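Local coordinates for protein yesU (Bacillus subtilis, PDB 1OQ1) that is of unknown function but adopts a galectin-like beta-sandwich fold, consistent with, though not proof of, carbohydrate binding, at residues A[77-82]-A[102-107]; A[119-124]-A[130-135]; A[164-167]-A[172-175]. All coordinates share one frame; numbering follows the deposited sequence.

Overall arrangement
Followed from the N terminus, the three contacts come in series: each closes before the next opens, so none nests in or crosses another. Contact 1 closes the long excursion after strand 76-86 by laying 102-107 back over that strand. The chain then enters strand 112-122, the neighbour of 76-86, and contact 2 closes the short helical connection to strand 132-138 in the same sheet; contacts 1 and 2 have centres about 13 Å apart. Contact 3 is a tight hairpin in the other sheet. Leu-80 and Phe-82 pack on Leu-165, while Cys-133 meets Phe-174 and Leu-135 meets Val-172, which ties the two sheets of the sandwich together.

Contact 1: residues A[77-82]-A[102-107]; sequences LCMLFF and GTYPEY
Met-79 and Phe-81, alternate residues of strand 76-86, meet Tyr-104 and Tyr-107 of the loop and short helix that fold back across this sheet of the galectin-like sandwich. The surface concerned is the one turned away from the second sheet, since the intervening Leu-80 packs toward the sandwich interior. Met-79, modelled as selenomethionine, leaves its CB with CG anti to the backbone N (chi1 -178°); the chain runs straight out through CG and reaches Tyr-104 only with its last two atoms. SE comes within 3.8 Å of CE1 of Tyr-104 and lies obliquely beside the ring, a Met-aromatic contact. The bend at chi3 (-61°) then carries the terminal methyl on, so that CE of Met-79 is 3.7 Å from CZ and 3.3 Å from OH of Tyr-104. The hydroxyl itself hydrogen-bonds to ND1 of His-116, which fixes the far end of the ring, and the Tyr-104 side chain lies about 3 Å from an acetic acid that probably came from the crystallisation medium, though such ligands can mark pockets. Phe-81 points CZ at the edge of the Tyr-104 ring, near its plane, and at CB of Tyr-107, 3.7 Å away. The rings of Phe-81 and Tyr-107 are inclined at 48°. Tyr-107 is held at its other end: its OH hydrogen-bonds to Glu-28 and also receives a weak bond, 3.0 Å long, from N of Gly-102.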
# COMPACT_ATOMS: atom_id res chain seq x y z
N LEU A 77 -11.49 -4.01 -0.81
CA LEU A 77 -10.60 -3.02 -1.41
C LEU A 77 -9.22 -3.14 -0.78
O LEU A 77 -9.09 -3.47 0.41
CB LEU A 77 -11.17 -1.61 -1.20
CG LEU A 77 -10.35 -0.38 -1.63
CD1 LEU A 77 -11.30 0.75 -2.01
CD2 LEU A 77 -9.42 0.05 -0.51
N CYS A 78 -8.18 -2.90 -1.57
CA CYS A 78 -6.82 -2.97 -1.07
C CYS A 78 -6.16 -1.60 -1.22
O CYS A 78 -6.55 -0.80 -2.07
CB CYS A 78 -6.03 -4.04 -1.82
SG CYS A 78 -6.65 -5.71 -1.50
N MSE A 79 -5.16 -1.34 -0.38
CA MSE A 79 -4.49 -0.05 -0.41
C MSE A 79 -3.11 -0.13 0.23
O MSE A 79 -2.94 -0.74 1.29
CB MSE A 79 -5.34 0.97 0.36
CG MSE A 79 -4.81 2.39 0.38
SE MSE A 79 -5.83 3.55 1.57
CE MSE A 79 -7.56 3.42 0.71
N LEU A 80 -2.11 0.46 -0.42
CA LEU A 80 -0.77 0.46 0.14
C LEU A 80 -0.43 1.84 0.67
O LEU A 80 -0.61 2.83 -0.02
CB LEU A 80 0.27 0.08 -0.93
CG LEU A 80 1.65 -0.19 -0.31
CD1 LEU A 80 1.72 -1.64 0.13
CD2 LEU A 80 2.75 0.10 -1.31
N PHE A 81 0.04 1.89 1.92
CA PHE A 81 0.47 3.13 2.54
C PHE A 81 1.99 3.14 2.43
O PHE A 81 2.63 2.09 2.58
CB PHE A 81 0.08 3.17 4.02
CG PHE A 81 -1.33 3.63 4.29
CD1 PHE A 81 -1.60 4.98 4.50
CD2 PHE A 81 -2.38 2.72 4.33
CE1 PHE A 81 -2.90 5.42 4.75
CE2 PHE A 81 -3.69 3.15 4.58
CZ PHE A 81 -3.95 4.50 4.79
N PHE A 82 2.58 4.29 2.14
CA PHE A 82 4.04 4.41 2.08
C PHE A 82 4.50 5.82 2.48
O PHE A 82 3.71 6.75 2.47
CB PHE A 82 4.59 3.98 0.71
CG PHE A 82 3.98 4.68 -0.48
CD1 PHE A 82 4.73 5.57 -1.24
CD2 PHE A 82 2.68 4.38 -0.89
CE1 PHE A 82 4.21 6.14 -2.40
CE2 PHE A 82 2.14 4.95 -2.05
CZ PHE A 82 2.91 5.83 -2.81
N GLY A 102 -7.42 1.11 12.45
CA GLY A 102 -7.85 0.70 11.13
C GLY A 102 -9.01 1.51 10.57
O GLY A 102 -9.51 1.22 9.48
N THR A 103 -9.45 2.52 11.32
CA THR A 103 -10.55 3.39 10.89
C THR A 103 -9.93 4.47 10.00
O THR A 103 -9.13 5.28 10.46
CB THR A 103 -11.27 4.01 12.10
OG1 THR A 103 -11.55 2.99 13.06
CG2 THR A 103 -12.58 4.65 11.67
N TYR A 104 -10.32 4.48 8.73
CA TYR A 104 -9.74 5.39 7.74
C TYR A 104 -9.40 6.82 8.14
O TYR A 104 -8.28 7.28 7.88
CB TYR A 104 -10.59 5.38 6.46
CG TYR A 104 -9.82 5.74 5.20
CD1 TYR A 104 -8.44 5.52 5.11
CD2 TYR A 104 -10.47 6.24 4.08
CE1 TYR A 104 -7.74 5.79 3.93
CE2 TYR A 104 -9.78 6.50 2.89
CZ TYR A 104 -8.41 6.28 2.83
OH TYR A 104 -7.73 6.53 1.66
N PRO A 105 -10.33 7.56 8.77
CA PRO A 105 -10.03 8.94 9.15
C PRO A 105 -8.79 9.10 10.04
O PRO A 105 -8.19 10.18 10.07
CB PRO A 105 -11.31 9.38 9.85
CG PRO A 105 -12.36 8.63 9.10
CD PRO A 105 -11.75 7.25 9.02
N GLU A 106 -8.41 8.04 10.74
CA GLU A 106 -7.24 8.09 11.61
C GLU A 106 -5.98 8.19 10.76
O GLU A 106 -4.94 8.65 11.23
CB GLU A 106 -7.16 6.83 12.47
CG GLU A 106 -8.42 6.52 13.25
CD GLU A 106 -8.36 5.16 13.92
OE1 GLU A 106 -7.80 4.23 13.32
OE2 GLU A 106 -8.90 5.03 15.04
N TYR A 107 -6.09 7.78 9.51
CA TYR A 107 -4.96 7.79 8.59
C TYR A 107 -4.93 9.00 7.66
O TYR A 107 -3.85 9.52 7.38
CB TYR A 107 -4.94 6.49 7.79
CG TYR A 107 -4.89 5.28 8.68
CD1 TYR A 107 -3.67 4.72 9.07
CD2 TYR A 107 -6.06 4.73 9.20
CE1 TYR A 107 -3.62 3.65 9.97
CE2 TYR A 107 -6.02 3.68 10.10
CZ TYR A 107 -4.80 3.14 10.49
OH TYR A 107 -4.79 2.12 11.41

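Contact 2: residues A[119-124]-A[130-135]; sequences YFRRKY and FRTCNL
Arg-121 packs closely against Thr-132 and Asn-134 just after the chain turns a corner at Phe-120; it centres an inverse gamma turn, and the touching parts run 136° apart. CD of Arg-121 sits 3.1 Å from O of Thr-132, and beyond a bend at chi3 (65°) the end of the Asn-134 side chain lies over one guanidinium face, the planes 22° apart. CB of Tyr-119 meets SG of Cys-133 at 3.7 Å. CD of Arg-131 lies over one face of the Arg-122 guanidinium, Phe-120 at the opposite face. Arg-122 also bonds O of Leu-151 and Asp-149, the latter a salt bridge probably offsetting the charge of Arg-131, whose NE bonds O of Arg-128.

The Arg-131 end is more open: CA atoms separate from 4.5 Å at Tyr-119 and Cys-133 to 6.8 Å at Arg-121 and Arg-131, and waters bridge the backbones. Water 1 accepts from N of Arg-121 and NE of Arg-122 and lies 2.9 Å from O of Thr-132; water 2 accepts from N of Thr-132 and lies 3.0 Å from O of Arg-121, though competing acceptors leave their protons unassigned. Helix 125-128 makes the connection, with strand 76-86 flanking 112-122 and strand 142-148 flanking 132-138.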
# COMPACT_ATOMS: atom_id res chain seq x y z
N TYR A 119 -5.98 -0.01 -4.83
CA TYR A 119 -6.10 -0.84 -6.03
C TYR A 119 -7.11 -1.94 -5.72
O TYR A 119 -7.38 -2.23 -4.56
CB TYR A 119 -4.74 -1.40 -6.43
CG TYR A 119 -4.05 -2.24 -5.38
CD1 TYR A 119 -4.17 -3.63 -5.39
CD2 TYR A 119 -3.24 -1.65 -4.42
CE1 TYR A 119 -3.49 -4.42 -4.47
CE2 TYR A 119 -2.55 -2.43 -3.49
CZ TYR A 119 -2.68 -3.81 -3.52
OH TYR A 119 -1.98 -4.58 -2.62
N PHE A 120 -7.67 -2.55 -6.76
CA PHE A 120 -8.72 -3.54 -6.57
C PHE A 120 -9.78 -2.87 -5.69
O PHE A 120 -10.14 -3.37 -4.62
CB PHE A 120 -8.23 -4.82 -5.89
CG PHE A 120 -9.20 -5.97 -6.02
CD1 PHE A 120 -9.29 -6.70 -7.20
CD2 PHE A 120 -10.08 -6.28 -4.99
CE1 PHE A 120 -10.23 -7.72 -7.36
CE2 PHE A 120 -11.03 -7.30 -5.13
CZ PHE A 120 -11.11 -8.02 -6.32
N ARG A 121 -10.25 -1.71 -6.13
CA ARG A 121 -11.26 -0.96 -5.39
C ARG A 121 -12.60 -1.56 -5.79
O ARG A 121 -13.21 -1.12 -6.76
CB ARG A 121 -11.20 0.51 -5.77
CG ARG A 121 -9.80 1.11 -5.66
CD ARG A 121 -9.77 2.56 -6.11
NE ARG A 121 -10.57 3.43 -5.25
CZ ARG A 121 -11.71 4.00 -5.59
NH1 ARG A 121 -12.23 3.81 -6.80
NH2 ARG A 121 -12.34 4.78 -4.72
N ARG A 122 -13.04 -2.57 -5.04
CA ARG A 122 -14.29 -3.26 -5.36
C ARG A 122 -15.21 -3.44 -4.14
O ARG A 122 -15.95 -4.41 -4.07
CB ARG A 122 -13.97 -4.64 -5.95
CG ARG A 122 -12.81 -4.66 -6.95
CD ARG A 122 -13.12 -3.90 -8.24
NE ARG A 122 -11.90 -3.66 -9.01
CZ ARG A 122 -11.31 -4.56 -9.80
NH1 ARG A 122 -11.84 -5.77 -9.94
NH2 ARG A 122 -10.18 -4.26 -10.42
N LYS A 123 -15.15 -2.51 -3.19
CA LYS A 123 -15.97 -2.60 -1.99
C LYS A 123 -17.42 -2.16 -2.24
O LYS A 123 -18.36 -2.81 -1.79
CB LYS A 123 -15.36 -1.75 -0.87
CG LYS A 123 -16.24 -1.53 0.35
CD LYS A 123 -16.54 -2.83 1.10
CE LYS A 123 -17.41 -2.56 2.32
NZ LYS A 123 -17.67 -3.79 3.12
N TYR A 124 -17.59 -1.05 -2.97
CA TYR A 124 -18.92 -0.51 -3.25
C TYR A 124 -19.30 -0.59 -4.72
O TYR A 124 -18.44 -0.64 -5.59
CB TYR A 124 -18.99 0.94 -2.77
CG TYR A 124 -18.69 1.11 -1.30
CD1 TYR A 124 -19.57 0.62 -0.33
CD2 TYR A 124 -17.53 1.75 -0.87
CE1 TYR A 124 -19.30 0.77 1.04
CE2 TYR A 124 -17.25 1.90 0.49
CZ TYR A 124 -18.14 1.41 1.44
OH TYR A 124 -17.86 1.56 2.78
N PHE A 130 -16.69 1.29 -12.22
CA PHE A 130 -15.65 1.97 -12.99
C PHE A 130 -14.38 1.69 -12.22
O PHE A 130 -14.09 2.34 -11.21
CB PHE A 130 -15.92 3.47 -13.07
CG PHE A 130 -15.12 4.17 -14.12
CD1 PHE A 130 -15.35 3.92 -15.46
CD2 PHE A 130 -14.12 5.07 -13.76
CE1 PHE A 130 -14.60 4.56 -16.44
CE2 PHE A 130 -13.36 5.72 -14.74
CZ PHE A 130 -13.60 5.46 -16.08
N ARG A 131 -13.62 0.72 -12.70
CA ARG A 131 -12.43 0.27 -12.00
C ARG A 131 -11.14 1.01 -12.21
O ARG A 131 -10.55 1.00 -13.29
CB ARG A 131 -12.27 -1.22 -12.27
CG ARG A 131 -13.56 -1.92 -11.89
CD ARG A 131 -13.63 -3.33 -12.35
NE ARG A 131 -14.95 -3.90 -12.10
CZ ARG A 131 -15.24 -5.18 -12.33
NH1 ARG A 131 -14.30 -5.98 -12.79
NH2 ARG A 131 -16.46 -5.64 -12.11
N THR A 132 -10.70 1.66 -11.13
CA THR A 132 -9.49 2.46 -11.14
C THR A 132 -8.65 2.23 -9.89
O THR A 132 -9.08 1.57 -8.94
CB THR A 132 -9.84 3.95 -11.18
OG1 THR A 132 -10.48 4.33 -9.95
CG2 THR A 132 -10.80 4.24 -12.33
N CYS A 133 -7.43 2.76 -9.94
CA CYS A 133 -6.50 2.73 -8.82
C CYS A 133 -6.34 4.21 -8.52
O CYS A 133 -6.19 5.01 -9.44
CB CYS A 133 -5.15 2.14 -9.22
SG CYS A 133 -5.19 0.39 -9.67
N ASN A 134 -6.37 4.58 -7.24
CA ASN A 134 -6.26 5.99 -6.86
C ASN A 134 -5.08 6.27 -5.92
O ASN A 134 -4.81 5.48 -5.02
CB ASN A 134 -7.55 6.44 -6.15
CG ASN A 134 -8.79 6.28 -7.02
OD1 ASN A 134 -8.73 5.81 -8.15
ND2 ASN A 134 -9.94 6.68 -6.47
N LEU A 135 -4.39 7.39 -6.14
CA LEU A 135 -3.28 7.78 -5.28
C LEU A 135 -3.66 9.04 -4.51
O LEU A 135 -4.05 10.04 -5.11
CB LEU A 135 -2.02 8.09 -6.10
CG LEU A 135 -0.85 8.64 -5.26
CD1 LEU A 135 -0.27 7.53 -4.38
CD2 LEU A 135 0.24 9.21 -6.17
O HOH W 1 -10.24 -1.13 -9.03
O HOH W 2 -12.71 1.13 -8.72

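Contact 3: residues A[164-167]-A[172-175]; sequences KLIK and VHFS
Leu-165 and Phe-174 stand side by side on adjacent strands of a beta hairpin, 161-168 and 171-176, in one sheet of the galectin-like sandwich, with CD1 of Leu-165 4.2 Å from CB of Phe-174. The strand axes run 4.7 Å apart at 174°, and side chains alternate between the two faces. Leu-165, Lys-167, Val-172 and Phe-174 share the face toward the other sheet, where Leu-80, Phe-82, Leu-115 and Leu-117 meet them. Leu-165 forms a non-hydrogen-bonded pair with Phe-174, but its CD1 leans toward Val-172, two residues from Phe-174 on the same face, and comes 3.9 Å from CG1 of Val-172. CD1 of the Phe-174 ring comes within 3.5 Å of the carbonyl O of Lys-164. Val-172 turns its other methyl, CG2, to the aliphatic CD of Lys-167; that lysine is buried as a whole, and its NZ makes a salt bridge to Asp-61 and hydrogen bonds to O of Leu-195 and O of Lys-169.

On the reverse face stand Lys-164, Ile-166, His-173 and Ser-175. Ile-166 and His-173 cross obliquely with their CB atoms 4.1 Å apart; CD1 of Ile-166 also touches CB of His-173, while the imidazole leads away and its NE2 hydrogen-bonds to Asn-2. Ser-175 holds OG between its backbone N and carbonyl carbon (chi1 66°), which brings it within 3.6 Å of CB of Lys-164. Four backbone hydrogen bonds fix this register; the straightest, from N of Ile-166 to O of His-173, is 2.8 Å long with 170° at the hydrogen. N of Ser-175 bonds to O of Lys-164. That carbonyl also accepts from water 3, which stands at the edge of the His-173 ring, in its plane, with its oxygen 2.7 Å from ND1 of His-173.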
# COMPACT_ATOMS: atom_id res chain seq x y z
N LYS A 164 4.46 -3.08 -8.71
CA LYS A 164 5.70 -2.32 -8.58
C LYS A 164 5.42 -0.84 -8.40
O LYS A 164 4.70 -0.23 -9.19
CB LYS A 164 6.60 -2.53 -9.81
CG LYS A 164 7.94 -1.80 -9.71
CD LYS A 164 8.85 -2.05 -10.91
CE LYS A 164 9.37 -3.48 -10.93
NZ LYS A 164 10.33 -3.71 -12.06
N LEU A 165 5.99 -0.27 -7.35
CA LEU A 165 5.80 1.13 -7.01
C LEU A 165 7.14 1.86 -6.88
O LEU A 165 8.04 1.38 -6.19
CB LEU A 165 5.06 1.22 -5.67
CG LEU A 165 4.78 2.61 -5.12
CD1 LEU A 165 3.68 3.27 -5.93
CD2 LEU A 165 4.37 2.52 -3.65
N ILE A 166 7.26 3.01 -7.53
CA ILE A 166 8.47 3.82 -7.44
C ILE A 166 8.17 5.08 -6.63
O ILE A 166 7.16 5.75 -6.87
CB ILE A 166 8.98 4.28 -8.83
CG1 ILE A 166 9.33 3.07 -9.70
CG2 ILE A 166 10.21 5.19 -8.67
CD1 ILE A 166 9.68 3.44 -11.12
N LYS A 167 9.04 5.39 -5.67
CA LYS A 167 8.90 6.57 -4.82
C LYS A 167 10.26 7.25 -4.78
O LYS A 167 11.22 6.71 -4.22
CB LYS A 167 8.46 6.18 -3.41
CG LYS A 167 8.55 7.30 -2.38
CD LYS A 167 7.59 8.43 -2.70
CE LYS A 167 7.66 9.53 -1.64
NZ LYS A 167 8.99 10.21 -1.63
N VAL A 172 6.16 9.56 -8.13
CA VAL A 172 5.52 8.28 -7.81
C VAL A 172 5.05 7.64 -9.12
O VAL A 172 4.46 8.30 -9.97
CB VAL A 172 4.27 8.46 -6.91
CG1 VAL A 172 3.60 7.10 -6.67
CG2 VAL A 172 4.67 9.09 -5.58
N HIS A 173 5.33 6.35 -9.28
CA HIS A 173 4.92 5.60 -10.47
C HIS A 173 4.45 4.23 -10.02
O HIS A 173 5.06 3.60 -9.16
CB HIS A 173 6.08 5.47 -11.45
CG HIS A 173 5.72 4.79 -12.74
ND1 HIS A 173 5.58 3.42 -12.85
CD2 HIS A 173 5.49 5.29 -13.98
CE1 HIS A 173 5.29 3.11 -14.10
NE2 HIS A 173 5.23 4.22 -14.80
N PHE A 174 3.35 3.76 -10.61
CA PHE A 174 2.77 2.48 -10.26
C PHE A 174 2.47 1.64 -11.50
O PHE A 174 1.91 2.14 -12.47
CB PHE A 174 1.47 2.74 -9.47
CG PHE A 174 0.76 1.50 -9.01
CD1 PHE A 174 1.41 0.53 -8.27
CD2 PHE A 174 -0.60 1.34 -9.27
CE1 PHE A 174 0.72 -0.58 -7.78
CE2 PHE A 174 -1.30 0.24 -8.78
CZ PHE A 174 -0.64 -0.72 -8.03
N SER A 175 2.85 0.37 -11.45
CA SER A 175 2.60 -0.54 -12.57
C SER A 175 2.15 -1.90 -12.07
O SER A 175 2.42 -2.26 -10.92
CB SER A 175 3.86 -0.70 -13.43
OG SER A 175 4.89 -1.35 -12.72
O HOH W 3 6.29 1.28 -11.31